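D-galactonate dehydratase family member RspA (Pantoea ananatis, PDB 3T6C) catalyses, with low activity in vitro and with the help of magnesium, the dehydration of D-gluconate to 2-dehydro-3-deoxy-D-gluconate. Local coordinates at residues A[40-48]-A[350-358]; A[382-390]-A[407-418]. One frame throughout, in Å; residues are numbered along the deposited sequence.

Contact 1 lays residues 40-48 of the N-terminal domain on residues 350-358 of the enolase-type C-terminal domain. Contact 2 packs 382-390 against 407-418, on the same side of the chain's centre. Their centres are about 10 Å apart and they touch directly: Lys48 NZ forms a salt bridge with Glu412 OE2 at 2.7 Å, and Pro355 CG meets Phe387 CD1 at 3.5 Å. Contact 1 reaches the active site, where Asp352 binds D-gluconate, with its side chain about 9 Å from the magnesium ion. Contact 2 lies away from the annotated sites, its centre about 20 Å from the centre of the chain, that of contact 1 about 11 Å.

Contact 1 of 2, residues A[40-48]-A[350-358]; sequences GGIDLVVVK and PGDISPIGV. With GCO (D-gluconic acid), chain D.
Ile42, Leu44 and Val46 meet the chain from Gly351 to Ile356 through their methyl groups. The CG1 branch of Ile42 lies anti to its carbonyl carbon (chi1 -65°) and extends through chi2, laying CD1 over the backbone of Gly351, 3.6 Å from its CA. Gly351, with no side chain, leaves room for the methyl. The other branch, CG2, rests 3.8 Å from CB of Asp352. Leu44 divides its fork: CD2 lies 3.7 Å from the carbonyl O of Ile353, while CD1 reaches CA and CB of Ser354 and CD of Pro355.

This is a domain junction of the mandelate racemase/muconate lactonizing enzyme family, in which the antiparallel sheet of the N-terminal domain covers a loop and helix start of the barrel domain. The loop carries substrate-binding groups. Asp352, at the centre of an inverse gamma turn, places its carboxylate between its backbone N and carbonyl carbon (chi1 46°) and accepts two hydrogen bonds from D-gluconate, from O5 to OD1 at 2.7 Å and from O6 to OD2 at 2.8 Å. His348 and Gln66 also bond to the sugar acid, and Trp104 of a second subunit packs on Asp352.

Ser354 is the N-cap of helix 355-367; at chi1 72° its OG accepts a weak bond from Gly357 N, leaving CB to Leu44 and Val46. Pro355 suits the first turn of the helix, where its missing N-H costs no helical bond. Val46 straddles CD1 of Ile356 with both methyls, crossing it at about a right angle, and its CG1 is tightly packed at 3.5 Å.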
ATOM      1  N   GLY A  40      45.302 -22.898   3.789  1.00 15.40           N
ATOM      2  CA  GLY A  40      44.560 -23.394   2.634  1.00 16.28           C
ATOM      3  C   GLY A  40      44.794 -22.625   1.334  1.00 16.24           C
ATOM      4  O   GLY A  40      44.142 -22.885   0.326  1.00 19.22           O
ATOM      5  N   GLY A  41      45.764 -21.726   1.328  1.00 12.42           N
ATOM      6  CA  GLY A  41      46.099 -20.944   0.152  1.00 13.92           C
ATOM      7  C   GLY A  41      45.254 -19.684   0.030  1.00 14.98           C
ATOM      8  O   GLY A  41      45.299 -19.012  -1.012  1.00 16.46           O
ATOM      9  N   ILE A  42      44.521 -19.358   1.101  1.00 13.96           N
ATOM     10  CA  ILE A  42      43.620 -18.209   1.135  1.00 11.66           C
ATOM     11  C   ILE A  42      43.861 -17.470   2.434  1.00 12.47           C
ATOM     12  O   ILE A  42      43.906 -18.089   3.515  1.00 15.04           O
ATOM     13  CB  ILE A  42      42.139 -18.641   1.038  1.00 12.03           C
ATOM     14  CG1 ILE A  42      41.891 -19.281  -0.327  1.00 15.96           C
ATOM     15  CG2 ILE A  42      41.185 -17.415   1.171  1.00 13.99           C
ATOM     16  CD1 ILE A  42      40.591 -19.972  -0.403  1.00 18.67           C
ATOM     17  N   ASP A  43      44.031 -16.150   2.348  1.00 10.35           N
ATOM     18  CA  ASP A  43      44.393 -15.389   3.561  1.00 11.53           C
ATOM     19  C   ASP A  43      43.244 -15.344   4.558  1.00 10.15           C
ATOM     20  O   ASP A  43      42.141 -14.947   4.216  1.00 12.18           O
ATOM     21  CB  ASP A  43      44.782 -13.951   3.206  1.00 11.19           C
ATOM     22  CG  ASP A  43      46.051 -13.860   2.362  1.00 15.00           C
ATOM     23  OD1 ASP A  43      46.813 -14.851   2.277  1.00 15.13           O
ATOM     24  OD2 ASP A  43      46.290 -12.753   1.838  1.00 14.66           O
ATOM     25  N   LEU A  44      43.534 -15.738   5.799  1.00  9.62           N
ATOM     26  CA  LEU A  44      42.567 -15.739   6.921  1.00  9.39           C
ATOM     27  C   LEU A  44      42.938 -14.777   8.012  1.00  9.85           C
ATOM     28  O   LEU A  44      44.124 -14.547   8.218  1.00 11.42           O
ATOM     29  CB  LEU A  44      42.539 -17.124   7.597  1.00 11.29           C
ATOM     30  CG  LEU A  44      42.367 -18.292   6.613  1.00 10.01           C
ATOM     31  CD1 LEU A  44      42.413 -19.605   7.380  1.00 11.87           C
ATOM     32  CD2 LEU A  44      41.079 -18.182   5.864  1.00 10.72           C
ATOM     33  N   VAL A  45      41.938 -14.226   8.733  1.00  8.89           N
ATOM     34  CA  VAL A  45      42.192 -13.413   9.935  1.00  9.22           C
ATOM     35  C   VAL A  45      41.544 -14.071  11.147  1.00 12.05           C
ATOM     36  O   VAL A  45      40.319 -14.262  11.170  1.00 12.26           O
ATOM     37  CB  VAL A  45      41.615 -12.002   9.779  1.00 12.26           C
ATOM     38  CG1 VAL A  45      42.051 -11.127  10.950  1.00 12.51           C
ATOM     39  CG2 VAL A  45      42.070 -11.386   8.445  1.00 13.73           C
ATOM     40  N   VAL A  46      42.333 -14.350  12.183  1.00 11.42           N
ATOM     41  CA  VAL A  46      41.840 -15.058  13.357  1.00 11.57           C
ATOM     42  C   VAL A  46      42.147 -14.168  14.565  1.00 11.49           C
ATOM     43  O   VAL A  46      43.172 -13.488  14.587  1.00 12.99           O
ATOM     44  CB  VAL A  46      42.574 -16.425  13.484  1.00 15.12           C
ATOM     45  CG1 VAL A  46      42.485 -17.001  14.893  1.00 17.32           C
ATOM     46  CG2 VAL A  46      42.051 -17.402  12.425  1.00 17.54           C
ATOM     47  N   VAL A  47      41.231 -14.125  15.526  1.00  9.74           N
ATOM     48  CA  VAL A  47      41.457 -13.438  16.783  1.00 10.03           C
ATOM     49  C   VAL A  47      41.609 -14.446  17.921  1.00 10.89           C
ATOM     50  O   VAL A  47      40.887 -15.448  17.984  1.00 10.20           O
ATOM     51  CB  VAL A  47      40.248 -12.540  17.073  1.00 10.94           C
ATOM     52  CG1 VAL A  47      40.236 -12.059  18.521  1.00 12.46           C
ATOM     53  CG2 VAL A  47      40.289 -11.316  16.104  1.00 11.52           C
ATOM     54  N   LYS A  48      42.582 -14.195  18.803  1.00 10.24           N
ATOM     55  CA  LYS A  48      42.704 -14.981  20.057  1.00  9.63           C
ATOM     56  C   LYS A  48      42.548 -14.048  21.259  1.00 11.97           C
ATOM     57  O   LYS A  48      43.300 -13.074  21.383  1.00 13.77           O
ATOM     58  CB  LYS A  48      44.074 -15.710  20.127  1.00 11.16           C
ATOM     59  CG  LYS A  48      44.207 -16.575  21.389  1.00 12.23           C
ATOM     60  CD  LYS A  48      45.397 -17.528  21.105  1.00 17.00           C
ATOM     61  CE  LYS A  48      45.626 -18.537  22.167  1.00 24.38           C
ATOM     62  NZ  LYS A  48      46.822 -19.397  21.756  1.00 17.52           N
ATOM     63  N   PRO A 350      32.770 -20.686   1.750  1.00 14.43           N
ATOM     64  CA  PRO A 350      33.701 -21.024   0.679  1.00 21.00           C
ATOM     65  C   PRO A 350      35.114 -21.117   1.307  1.00 18.18           C
ATOM     66  O   PRO A 350      35.294 -21.639   2.402  1.00 21.32           O
ATOM     67  CB  PRO A 350      33.505 -19.893  -0.318  1.00 25.85           C
ATOM     68  CG  PRO A 350      33.369 -18.761   0.514  1.00 26.11           C
ATOM     69  CD  PRO A 350      32.677 -19.225   1.836  1.00 16.16           C
ATOM     70  N   GLY A 351      36.113 -20.881   0.503  1.00 14.19           N
ATOM     71  CA  GLY A 351      37.469 -20.895   1.028  1.00 14.14           C
ATOM     72  C   GLY A 351      37.829 -19.712   1.909  1.00 14.09           C
ATOM     73  O   GLY A 351      38.737 -19.890   2.736  1.00 11.54           O
ATOM     74  N   ASP A 352      37.174 -18.540   1.758  1.00 12.96           N
ATOM     75  CA  ASP A 352      37.690 -17.458   2.590  1.00 13.10           C
ATOM     76  C   ASP A 352      36.787 -17.340   3.801  1.00 12.68           C
ATOM     77  O   ASP A 352      36.072 -16.349   4.038  1.00 13.29           O
ATOM     78  CB  ASP A 352      37.623 -16.132   1.782  1.00 12.75           C
ATOM     79  CG  ASP A 352      36.305 -15.887   1.039  1.00 19.09           C
ATOM     80  OD1 ASP A 352      35.724 -16.783   0.382  1.00 15.94           O
ATOM     81  OD2 ASP A 352      35.819 -14.733   1.088  1.00 15.30           O
ATOM     82  N   ILE A 353      37.117 -18.223   4.729  1.00 10.63           N
ATOM     83  CA  ILE A 353      36.557 -18.294   6.051  1.00 10.12           C
ATOM     84  C   ILE A 353      37.534 -19.185   6.806  1.00 10.44           C
ATOM     85  O   ILE A 353      37.963 -20.182   6.242  1.00 12.72           O
ATOM     86  CB  ILE A 353      35.137 -18.845   6.007  1.00  8.07           C
ATOM     87  CG1 ILE A 353      34.546 -18.889   7.427  1.00  8.97           C
ATOM     88  CG2 ILE A 353      35.023 -20.245   5.350  1.00 10.41           C
ATOM     89  CD1 ILE A 353      33.017 -19.236   7.441  1.00  8.84           C
ATOM     90  N   SER A 354      37.830 -18.918   8.085  1.00  8.99           N
ATOM     91  CA  SER A 354      38.766 -19.818   8.782  1.00 10.76           C
ATOM     92  C   SER A 354      38.005 -21.022   9.302  1.00 11.79           C
ATOM     93  O   SER A 354      36.785 -20.988   9.381  1.00  9.80           O
ATOM     94  CB  SER A 354      39.460 -19.108   9.951  1.00 12.66           C
ATOM     95  OG  SER A 354      38.538 -18.931  10.986  1.00 10.83           O
ATOM     96  N   PRO A 355      38.720 -22.107   9.697  1.00  9.30           N
ATOM     97  CA  PRO A 355      37.980 -23.210  10.290  1.00  9.27           C
ATOM     98  C   PRO A 355      37.186 -22.816  11.558  1.00 12.52           C
ATOM     99  O   PRO A 355      36.216 -23.500  11.874  1.00 10.47           O
ATOM    100  CB  PRO A 355      39.088 -24.181  10.679  1.00  8.09           C
ATOM    101  CG  PRO A 355      40.082 -24.015   9.534  1.00 10.94           C
ATOM    102  CD  PRO A 355      40.102 -22.487   9.343  1.00 10.29           C
ATOM    103  N   ILE A 356      37.608 -21.769  12.265  1.00 10.45           N
ATOM    104  CA  ILE A 356      36.839 -21.204  13.382  1.00  9.97           C
ATOM    105  C   ILE A 356      35.457 -20.732  12.912  1.00 11.27           C
ATOM    106  O   ILE A 356      34.436 -21.079  13.549  1.00 10.28           O
ATOM    107  CB  ILE A 356      37.609 -20.064  14.032  1.00  8.86           C
ATOM    108  CG1 ILE A 356      38.953 -20.554  14.516  1.00 11.16           C
ATOM    109  CG2 ILE A 356      36.800 -19.463  15.216  1.00 14.12           C
ATOM    110  CD1 ILE A 356      39.963 -19.404  14.733  1.00 14.11           C
ATOM    111  N   GLY A 357      35.426 -20.000  11.782  1.00  9.81           N
ATOM    112  CA  GLY A 357      34.184 -19.522  11.165  1.00  7.99           C
ATOM    113  C   GLY A 357      33.330 -20.685  10.662  1.00  9.89           C
ATOM    114  O   GLY A 357      32.107 -20.672  10.817  1.00 10.02           O
ATOM    115  N   VAL A 358      33.986 -21.707  10.113  1.00  9.43           N
ATOM    116  CA  VAL A 358      33.253 -22.908   9.682  1.00 10.69           C
ATOM    117  C   VAL A 358      32.558 -23.553  10.864  1.00 10.92           C
ATOM    118  O   VAL A 358      31.374 -23.929  10.781  1.00 10.49           O
ATOM    119  CB  VAL A 358      34.206 -23.913   9.030  1.00 11.41           C
ATOM    120  CG1 VAL A 358      33.488 -25.252   8.760  1.00 11.56           C
ATOM    121  CG2 VAL A 358      34.707 -23.307   7.742  1.00 10.42           C
TER
HETATM  122  C1  GCO D 601      30.012 -18.280  -2.745  1.00 12.63           C
HETATM  123  C2  GCO D 601      30.570 -16.933  -3.015  1.00 13.43           C
HETATM  124  C3  GCO D 601      32.084 -16.876  -3.101  1.00 15.71           C
HETATM  125  C4  GCO D 601      32.567 -15.440  -3.097  1.00 14.54           C
HETATM  126  C5  GCO D 601      33.862 -15.337  -2.329  1.00 14.27           C
HETATM  127  C6  GCO D 601      34.410 -13.923  -2.252  1.00 12.15           C
HETATM  128  O1A GCO D 601      30.681 -19.179  -2.154  1.00 11.72           O
HETATM  129  O1B GCO D 601      28.776 -18.473  -2.985  1.00  9.42           O
HETATM  130  O2  GCO D 601      29.828 -16.329  -4.041  1.00 10.18           O
HETATM  131  O3  GCO D 601      32.429 -17.543  -4.258  1.00 15.67           O
HETATM  132  O4  GCO D 601      32.755 -15.044  -4.443  1.00 15.51           O
HETATM  133  O5  GCO D 601      33.648 -15.810  -1.051  1.00 13.43           O
HETATM  134  O6  GCO D 601      35.604 -13.798  -1.505  1.00 12.99           O

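Contact 2 of 2, residues A[382-390]-A[407-418]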
ATOM      1  N   ALA A 382      46.782 -29.136   5.636  1.00 12.10           N
ATOM      2  CA  ALA A 382      47.436 -28.019   6.337  1.00 13.16           C
ATOM      3  C   ALA A 382      46.437 -27.236   7.222  1.00 12.71           C
ATOM      4  O   ALA A 382      46.771 -26.895   8.380  1.00 13.73           O
ATOM      5  CB  ALA A 382      48.118 -27.096   5.340  1.00 15.86           C
ATOM      6  N   LEU A 383      45.237 -26.971   6.713  1.00 11.49           N
ATOM      7  CA  LEU A 383      44.203 -26.333   7.517  1.00 11.19           C
ATOM      8  C   LEU A 383      43.833 -27.164   8.733  1.00 12.70           C
ATOM      9  O   LEU A 383      43.715 -26.646   9.850  1.00 12.61           O
ATOM     10  CB  LEU A 383      42.936 -26.152   6.667  1.00 13.29           C
ATOM     11  CG  LEU A 383      42.930 -24.885   5.815  1.00 16.39           C
ATOM     12  CD1 LEU A 383      41.795 -24.952   4.778  1.00 16.72           C
ATOM     13  CD2 LEU A 383      42.777 -23.649   6.750  1.00 13.24           C
ATOM     14  N   ARG A 384      43.699 -28.473   8.517  1.00 13.71           N
ATOM     15  CA  ARG A 384      43.333 -29.370   9.606  1.00 11.53           C
ATOM     16  C   ARG A 384      44.402 -29.487  10.700  1.00 14.65           C
ATOM     17  O   ARG A 384      44.077 -29.697  11.864  1.00 14.39           O
ATOM     18  CB  ARG A 384      42.931 -30.735   9.046  1.00 12.10           C
ATOM     19  CG  ARG A 384      41.610 -30.685   8.268  1.00 14.69           C
ATOM     20  CD  ARG A 384      41.188 -32.028   7.682  1.00 17.88           C
ATOM     21  NE  ARG A 384      39.852 -31.811   7.091  1.00 23.51           N
ATOM     22  CZ  ARG A 384      38.695 -31.935   7.771  1.00 22.89           C
ATOM     23  NH1 ARG A 384      38.699 -32.337   9.043  1.00 21.13           N
ATOM     24  NH2 ARG A 384      37.534 -31.674   7.183  1.00 28.87           N
ATOM     25  N   GLU A 385      45.666 -29.389  10.296  0.50 12.96           N
ATOM     26  CA  GLU A 385      46.794 -29.368  11.204  0.50 12.01           C
ATOM     27  C   GLU A 385      46.878 -28.060  11.987  0.50 13.29           C
ATOM     28  O   GLU A 385      47.072 -28.069  13.204  0.50 13.40           O
ATOM     29  CB  GLU A 385      48.069 -29.511  10.372  0.50 10.57           C
ATOM     30  CG  GLU A 385      49.341 -29.635  11.184  0.50 15.73           C
ATOM     31  CD  GLU A 385      50.324 -30.614  10.549  0.50 24.56           C
ATOM     32  OE1 GLU A 385      51.052 -31.240  11.300  0.50 17.30           O
ATOM     33  OE2 GLU A 385      50.363 -30.770   9.312  0.50 31.57           O
ATOM     34  N   VAL A 386      46.761 -26.939  11.277  1.00 12.11           N
ATOM     35  CA  VAL A 386      46.852 -25.604  11.918  1.00 11.13           C
ATOM     36  C   VAL A 386      45.664 -25.327  12.838  1.00 10.79           C
ATOM     37  O   VAL A 386      45.808 -24.667  13.855  1.00 12.17           O
ATOM     38  CB  VAL A 386      46.984 -24.485  10.878  1.00  9.76           C
ATOM     39  CG1 VAL A 386      46.893 -23.105  11.527  1.00 12.58           C
ATOM     40  CG2 VAL A 386      48.389 -24.613  10.175  1.00 12.23           C
ATOM     41  N   PHE A 387      44.515 -25.897  12.498  1.00  9.85           N
ATOM     42  CA  PHE A 387      43.303 -25.737  13.308  1.00  9.56           C
ATOM     43  C   PHE A 387      42.762 -27.068  13.793  1.00 12.90           C
ATOM     44  O   PHE A 387      41.814 -27.581  13.232  1.00 12.97           O
ATOM     45  CB  PHE A 387      42.216 -25.005  12.489  1.00 10.86           C
ATOM     46  CG  PHE A 387      42.575 -23.594  12.093  1.00 11.48           C
ATOM     47  CD1 PHE A 387      43.260 -23.344  10.879  1.00 11.61           C
ATOM     48  CD2 PHE A 387      42.198 -22.527  12.883  1.00 10.83           C
ATOM     49  CE1 PHE A 387      43.579 -22.015  10.497  1.00 11.49           C
ATOM     50  CE2 PHE A 387      42.485 -21.233  12.526  1.00  9.34           C
ATOM     51  CZ  PHE A 387      43.184 -20.967  11.321  1.00  9.60           C
ATOM     52  N   PRO A 388      43.337 -27.636  14.861  1.00 11.52           N
ATOM     53  CA  PRO A 388      42.803 -28.921  15.358  1.00 10.17           C
ATOM     54  C   PRO A 388      41.341 -28.803  15.767  1.00 11.94           C
ATOM     55  O   PRO A 388      40.940 -27.809  16.400  1.00 12.62           O
ATOM     56  CB  PRO A 388      43.674 -29.212  16.594  1.00 12.17           C
ATOM     57  CG  PRO A 388      44.952 -28.457  16.306  1.00 15.86           C
ATOM     58  CD  PRO A 388      44.536 -27.202  15.588  1.00 13.40           C
ATOM     59  N   GLY A 389      40.538 -29.809  15.404  1.00 12.05           N
ATOM     60  CA  GLY A 389      39.099 -29.748  15.691  1.00 13.16           C
ATOM     61  C   GLY A 389      38.192 -29.533  14.497  1.00 12.62           C
ATOM     62  O   GLY A 389      36.990 -29.398  14.668  1.00 14.41           O
ATOM     63  N   CYS A 390      38.725 -29.477  13.276  1.00 12.08           N
ATOM     64  CA  CYS A 390      37.851 -29.229  12.135  1.00 12.66           C
ATOM     65  C   CYS A 390      36.770 -30.328  12.073  1.00 14.02           C
ATOM     66  O   CYS A 390      37.052 -31.483  12.459  1.00 14.14           O
ATOM     67  CB  CYS A 390      38.661 -29.301  10.851  1.00 11.93           C
ATOM     68  SG  CYS A 390      39.734 -27.841  10.622  1.00 14.07           S
ATOM     69  N   GLY A 407      34.919 -25.870  19.855  1.00 10.44           N
ATOM     70  CA  GLY A 407      35.562 -27.155  19.604  1.00 11.56           C
ATOM     71  C   GLY A 407      36.749 -27.106  18.642  1.00 14.19           C
ATOM     72  O   GLY A 407      37.080 -28.108  17.989  1.00 15.71           O
ATOM     73  N   ILE A 408      37.401 -25.945  18.570  1.00 11.58           N
ATOM     74  CA  ILE A 408      38.412 -25.649  17.549  1.00 10.99           C
ATOM     75  C   ILE A 408      39.599 -24.997  18.238  1.00 12.19           C
ATOM     76  O   ILE A 408      39.458 -24.256  19.225  1.00 14.48           O
ATOM     77  CB  ILE A 408      37.793 -24.678  16.462  1.00 11.33           C
ATOM     78  CG1 ILE A 408      38.663 -24.616  15.202  1.00 12.00           C
ATOM     79  CG2 ILE A 408      37.577 -23.229  17.012  1.00 12.70           C
ATOM     80  CD1 ILE A 408      38.781 -25.954  14.548  1.00 13.17           C
ATOM     81  N   ASP A 409      40.790 -25.255  17.713  1.00 11.38           N
ATOM     82  CA  ASP A 409      41.978 -24.633  18.288  1.00 13.91           C
ATOM     83  C   ASP A 409      42.860 -24.093  17.167  1.00 10.57           C
ATOM     84  O   ASP A 409      42.533 -24.244  15.966  1.00 11.19           O
ATOM     85  CB  ASP A 409      42.742 -25.691  19.116  1.00 13.29           C
ATOM     86  CG  ASP A 409      43.672 -25.067  20.176  1.00 21.29           C
ATOM     87  OD1 ASP A 409      43.676 -23.832  20.390  1.00 18.22           O
ATOM     88  OD2 ASP A 409      44.429 -25.855  20.794  1.00 22.49           O
ATOM     89  N   ILE A 410      43.956 -23.406  17.533  1.00 11.10           N
ATOM     90  CA  ILE A 410      44.922 -22.956  16.508  1.00 10.55           C
ATOM     91  C   ILE A 410      46.340 -23.211  17.033  1.00 12.23           C
ATOM     92  O   ILE A 410      46.637 -22.945  18.222  1.00 16.02           O
ATOM     93  CB  ILE A 410      44.769 -21.455  16.111  1.00 14.79           C
ATOM     94  CG1 ILE A 410      45.674 -21.165  14.900  1.00 15.85           C
ATOM     95  CG2 ILE A 410      45.099 -20.506  17.300  1.00 13.36           C
ATOM     96  CD1 ILE A 410      45.470 -19.793  14.317  1.00 15.62           C
ATOM     97  N   ASN A 411      47.172 -23.816  16.185  1.00 11.24           N
ATOM     98  CA  ASN A 411      48.572 -23.989  16.535  1.00 10.55           C
ATOM     99  C   ASN A 411      49.268 -22.769  15.976  1.00 12.95           C
ATOM    100  O   ASN A 411      49.471 -22.644  14.772  1.00 12.96           O
ATOM    101  CB  ASN A 411      49.063 -25.312  15.938  1.00 12.51           C
ATOM    102  CG  ASN A 411      50.488 -25.587  16.285  1.00 14.02           C
ATOM    103  OD1 ASN A 411      51.313 -24.680  16.272  1.00 13.90           O
ATOM    104  ND2 ASN A 411      50.774 -26.818  16.710  1.00 16.04           N
ATOM    105  N   GLU A 412      49.674 -21.863  16.872  1.00 12.52           N
ATOM    106  CA  GLU A 412      50.270 -20.580  16.445  1.00 12.88           C
ATOM    107  C   GLU A 412      51.593 -20.800  15.722  1.00 10.46           C
ATOM    108  O   GLU A 412      51.908 -20.087  14.761  1.00 12.97           O
ATOM    109  CB  GLU A 412      50.505 -19.672  17.640  1.00 13.83           C
ATOM    110  CG  GLU A 412      49.188 -19.245  18.310  1.00 16.48           C
ATOM    111  CD  GLU A 412      49.320 -18.075  19.255  1.00 25.95           C
ATOM    112  OE1 GLU A 412      50.065 -17.120  18.967  1.00 26.49           O
ATOM    113  OE2 GLU A 412      48.677 -18.140  20.312  1.00 25.25           O
ATOM    114  N   ALA A 413      52.379 -21.764  16.197  1.00 12.22           N
ATOM    115  CA  ALA A 413      53.675 -22.034  15.539  1.00 14.07           C
ATOM    116  C   ALA A 413      53.497 -22.482  14.105  1.00 15.17           C
ATOM    117  O   ALA A 413      54.234 -22.036  13.226  1.00 19.14           O
ATOM    118  CB  ALA A 413      54.520 -23.082  16.329  1.00 13.46           C
ATOM    119  N   LEU A 414      52.545 -23.388  13.855  1.00 13.08           N
ATOM    120  CA  LEU A 414      52.299 -23.867  12.509  1.00 12.89           C
ATOM    121  C   LEU A 414      51.623 -22.796  11.663  1.00 14.16           C
ATOM    122  O   LEU A 414      51.872 -22.686  10.456  1.00 15.50           O
ATOM    123  CB  LEU A 414      51.435 -25.125  12.530  1.00 16.18           C
ATOM    124  CG  LEU A 414      52.143 -26.488  12.656  1.00 27.65           C
ATOM    125  CD1 LEU A 414      53.368 -26.501  13.547  1.00 35.31           C
ATOM    126  CD2 LEU A 414      51.145 -27.515  13.053  1.00 28.96           C
ATOM    127  N   ALA A 415      50.776 -21.977  12.286  1.00 12.81           N
ATOM    128  CA  ALA A 415      50.092 -20.924  11.534  1.00 12.30           C
ATOM    129  C   ALA A 415      51.118 -19.964  10.964  1.00 12.78           C
ATOM    130  O   ALA A 415      50.922 -19.423   9.867  1.00 14.37           O
ATOM    131  CB  ALA A 415      49.107 -20.166  12.451  1.00 14.04           C
ATOM    132  N   ALA A 416      52.193 -19.724  11.715  1.00 13.61           N
ATOM    133  CA  ALA A 416      53.264 -18.830  11.257  1.00 13.98           C
ATOM    134  C   ALA A 416      54.014 -19.332  10.034  1.00 15.98           C
ATOM    135  O   ALA A 416      54.710 -18.551   9.361  1.00 18.88           O
ATOM    136  CB  ALA A 416      54.237 -18.547  12.412  1.00 16.41           C
ATOM    137  N   LYS A 417      53.925 -20.629   9.761  1.00 13.34           N
ATOM    138  CA  LYS A 417      54.571 -21.207   8.590  1.00 16.04           C
ATOM    139  C   LYS A 417      53.792 -20.931   7.312  1.00 18.40           C
ATOM    140  O   LYS A 417      54.275 -21.241   6.222  1.00 16.37           O
ATOM    141  CB  LYS A 417      54.737 -22.707   8.765  1.00 18.47           C
ATOM    142  CG  LYS A 417      55.729 -23.054   9.882  1.00 26.31           C
ATOM    143  CD  LYS A 417      57.180 -22.717   9.463  1.00 37.34           C
ATOM    144  CE  LYS A 417      57.749 -23.843   8.569  1.00 43.35           C
ATOM    145  NZ  LYS A 417      59.177 -23.653   8.162  1.00 44.25           N
ATOM    146  N   PHE A 418      52.598 -20.340   7.449  1.00 13.47           N
ATOM    147  CA  PHE A 418      51.772 -20.001   6.268  1.00 13.60           C
ATOM    148  C   PHE A 418      51.444 -18.528   6.257  1.00 16.68           C
ATOM    149  O   PHE A 418      50.277 -18.130   6.488  1.00 17.51           O
ATOM    150  CB  PHE A 418      50.487 -20.805   6.250  1.00 15.22           C
ATOM    151  CG  PHE A 418      50.717 -22.297   6.176  1.00 13.61           C
ATOM    152  CD1 PHE A 418      50.845 -22.914   4.933  1.00 18.11           C
ATOM    153  CD2 PHE A 418      50.783 -23.080   7.328  1.00 14.33           C
ATOM    154  CE1 PHE A 418      51.084 -24.311   4.844  1.00 18.88           C
ATOM    155  CE2 PHE A 418      51.000 -24.463   7.242  1.00 16.21           C
ATOM    156  CZ  PHE A 418      51.163 -25.055   5.997  1.00 16.70           C
TER
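Val386 sits in a hollow formed by Ile410, Leu414, Ala415 and Phe418, joining the end of helix 381-386 to the loop and short helix 412-415 in the enolase-type C-terminal domain. The valine fork divides this hollow: CG1 lies 3.8 Å from CB of Ala415, a side chain small enough to admit it, while CG2 faces the notch between CB of Leu414 and CE2 of Phe418, 3.9 Å from each. CZ of the same ring meets CB of Ala382 at 3.7 Å; the small methyl lets the ring come close to the helix.

Beyond the helix, Phe387 and Ile410 run alongside each other in the same direction, CG1 of Ile410 over one face of the ring and CD1 3.8 Å from CE2; both side chains also touch Val46 of strand 44-51. Next comes a type II beta turn, Phe387 to Cys390, whose Gly389 accepts a positive phi and has no CB to strike Gly407 O. CD1 of Ile408 rests against one face of this turn, 3.4 Å from Pro388 O.

Two backbone bonds fix the alignment: Asp409 N gives to Pro388 O, and Asn411 N to Val386 O at 2.8 Å. Asn411 then caps helix 412-415, its OD1 accepting from Leu414 N at 3.0 Å, with the donor above the amide plane.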